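Local coordinates for ABC transporter substrate-binding protein (Vibrio cholerae, PDB 3LKV) that probably captures a small ligand in the periplasm for an ABC importer, and binds phenylalanine and zinc, at residues A24-L29 and L44-K49. Numbering follows the deposited sequence.
Sequences ATRQGL and LEFDYK. With ZN (zinc ion), chain C.
Arg26 lays its guanidinium flat over one face of the Tyr48 ring, the two planes only 13° apart and Arg26 CZ 3.8 Å from the ring centroid, a cation-pi stack. The arginine leaves the helix with CG anti to the backbone N (chi1 -173°) and runs on extended through chi2; a bend at chi3 (87°) then turns the flat group nearly parallel to the ring. Before that bend, Arg26 CD already rests on the ring, 3.4 Å from Tyr48 CD1. Arg26 NH1 passes 3.5 Å from Tyr48 OH, but the angle is too poor for a hydrogen bond. Each polar end is bound elsewhere: Arg26 NH1 to Gln15 and, as a salt bridge, to Asp23, and Tyr48 OH to Glu18; these bonds hold the polar end of each stacked group. Two residues earlier on the strand, Phe46 meets the helix with its ring edge, where Leu29 CD2 lies 4.0 Å from Phe46 CE1 and Arg26 CG 4.2 Å from Phe46 CZ. Glu45 and Asp47, alternating with these aromatics, lie on the other face of the strand and bind zinc, Glu45 through OE2 and Asp47 through both OD1 and OD2; Glu45 and Asp47 of the second subunit share the ion. Segments 24-29 and 44-49 run nearly antiparallel: helix 20-35 is the crossover of a beta-alpha-beta unit that ends in strand 44-50, at the outer edge of this chain's parallel sheet. Strand 9-15 lies beside strand 44-50, its Val13 touching both Leu29 and Phe46, while helix 243-258 packs against Leu29 through Thr250 and Ala251.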
# COMPACT_ATOMS: atom_id res chain seq x y z
N ALA A 24 -3.08 -12.41 -2.50
CA ALA A 24 -3.87 -12.07 -3.67
C ALA A 24 -5.31 -11.82 -3.23
O ALA A 24 -5.98 -10.97 -3.77
CB ALA A 24 -3.82 -13.19 -4.77
N THR A 25 -5.80 -12.59 -2.27
CA THR A 25 -7.13 -12.40 -1.79
C THR A 25 -7.26 -11.01 -1.21
O THR A 25 -8.22 -10.31 -1.48
CB THR A 25 -7.49 -13.44 -0.73
OG1 THR A 25 -7.38 -14.74 -1.30
CG2 THR A 25 -8.88 -13.24 -0.26
N ARG A 26 -6.28 -10.61 -0.42
CA ARG A 26 -6.30 -9.30 0.21
C ARG A 26 -6.23 -8.16 -0.82
O ARG A 26 -6.91 -7.16 -0.66
CB ARG A 26 -5.16 -9.18 1.22
CG ARG A 26 -5.25 -7.89 2.02
CD ARG A 26 -4.35 -7.81 3.17
NE ARG A 26 -3.03 -7.28 2.79
CZ ARG A 26 -1.95 -8.03 2.61
NH1 ARG A 26 -1.99 -9.34 2.75
NH2 ARG A 26 -0.82 -7.46 2.27
N GLN A 27 -5.42 -8.31 -1.86
CA GLN A 27 -5.34 -7.28 -2.90
C GLN A 27 -6.67 -7.18 -3.65
O GLN A 27 -7.16 -6.08 -4.01
CB GLN A 27 -4.25 -7.63 -3.90
CG GLN A 27 -3.98 -6.51 -4.93
CD GLN A 27 -3.55 -5.20 -4.29
OE1 GLN A 27 -2.52 -5.15 -3.63
NE2 GLN A 27 -4.32 -4.11 -4.49
N GLY A 28 -7.24 -8.34 -3.91
CA GLY A 28 -8.55 -8.40 -4.55
C GLY A 28 -9.65 -7.70 -3.76
O GLY A 28 -10.50 -7.00 -4.33
N LEU A 29 -9.60 -7.85 -2.45
CA LEU A 29 -10.55 -7.19 -1.60
C LEU A 29 -10.42 -5.66 -1.70
O LEU A 29 -11.42 -4.94 -1.80
CB LEU A 29 -10.34 -7.66 -0.17
CG LEU A 29 -11.11 -6.85 0.88
CD1 LEU A 29 -12.61 -6.88 0.61
CD2 LEU A 29 -10.78 -7.41 2.28
N LEU A 44 -12.17 5.29 3.11
CA LEU A 44 -11.94 3.91 3.54
C LEU A 44 -10.67 3.90 4.37
O LEU A 44 -9.67 4.40 3.90
CB LEU A 44 -11.75 2.95 2.34
CG LEU A 44 -11.31 1.54 2.70
CD1 LEU A 44 -12.36 0.78 3.51
CD2 LEU A 44 -10.93 0.75 1.39
N GLU A 45 -10.75 3.37 5.58
CA GLU A 45 -9.60 3.07 6.42
C GLU A 45 -9.54 1.53 6.38
O GLU A 45 -10.46 0.85 6.82
CB GLU A 45 -9.79 3.59 7.86
CG GLU A 45 -8.65 3.19 8.85
CD GLU A 45 -8.96 3.54 10.33
OE1 GLU A 45 -9.97 4.20 10.58
OE2 GLU A 45 -8.17 3.19 11.26
N PHE A 46 -8.45 1.02 5.84
CA PHE A 46 -8.30 -0.41 5.59
C PHE A 46 -7.09 -0.81 6.46
O PHE A 46 -5.97 -0.55 6.12
CB PHE A 46 -8.02 -0.58 4.10
CG PHE A 46 -7.92 -1.96 3.63
CD1 PHE A 46 -9.03 -2.65 3.22
CD2 PHE A 46 -6.67 -2.57 3.51
CE1 PHE A 46 -8.91 -3.94 2.69
CE2 PHE A 46 -6.55 -3.87 2.99
CZ PHE A 46 -7.66 -4.54 2.57
N ASP A 47 -7.33 -1.39 7.60
CA ASP A 47 -6.25 -1.81 8.49
C ASP A 47 -6.06 -3.31 8.28
O ASP A 47 -7.01 -4.03 8.00
CB ASP A 47 -6.66 -1.58 9.94
CG ASP A 47 -6.76 -0.11 10.30
OD1 ASP A 47 -5.97 0.67 9.77
OD2 ASP A 47 -7.61 0.27 11.14
N TYR A 48 -4.85 -3.75 8.49
CA TYR A 48 -4.37 -5.04 8.10
C TYR A 48 -3.35 -5.52 9.15
O TYR A 48 -2.45 -4.80 9.53
CB TYR A 48 -3.70 -4.90 6.73
CG TYR A 48 -2.86 -6.06 6.44
CD1 TYR A 48 -3.43 -7.34 6.41
CD2 TYR A 48 -1.48 -5.94 6.32
CE1 TYR A 48 -2.64 -8.47 6.21
CE2 TYR A 48 -0.68 -7.08 6.13
CZ TYR A 48 -1.27 -8.33 6.09
OH TYR A 48 -0.49 -9.45 5.86
N LYS A 49 -3.47 -6.76 9.59
CA LYS A 49 -2.48 -7.39 10.46
C LYS A 49 -2.28 -8.85 10.03
O LYS A 49 -3.28 -9.55 9.74
CB LYS A 49 -2.92 -7.35 11.92
CG LYS A 49 -2.81 -5.98 12.70
CD LYS A 49 -1.35 -5.43 12.75
CE LYS A 49 -1.15 -4.20 13.76
NZ LYS A 49 -1.43 -4.68 15.17
ZN ZN C . -6.50 2.11 10.97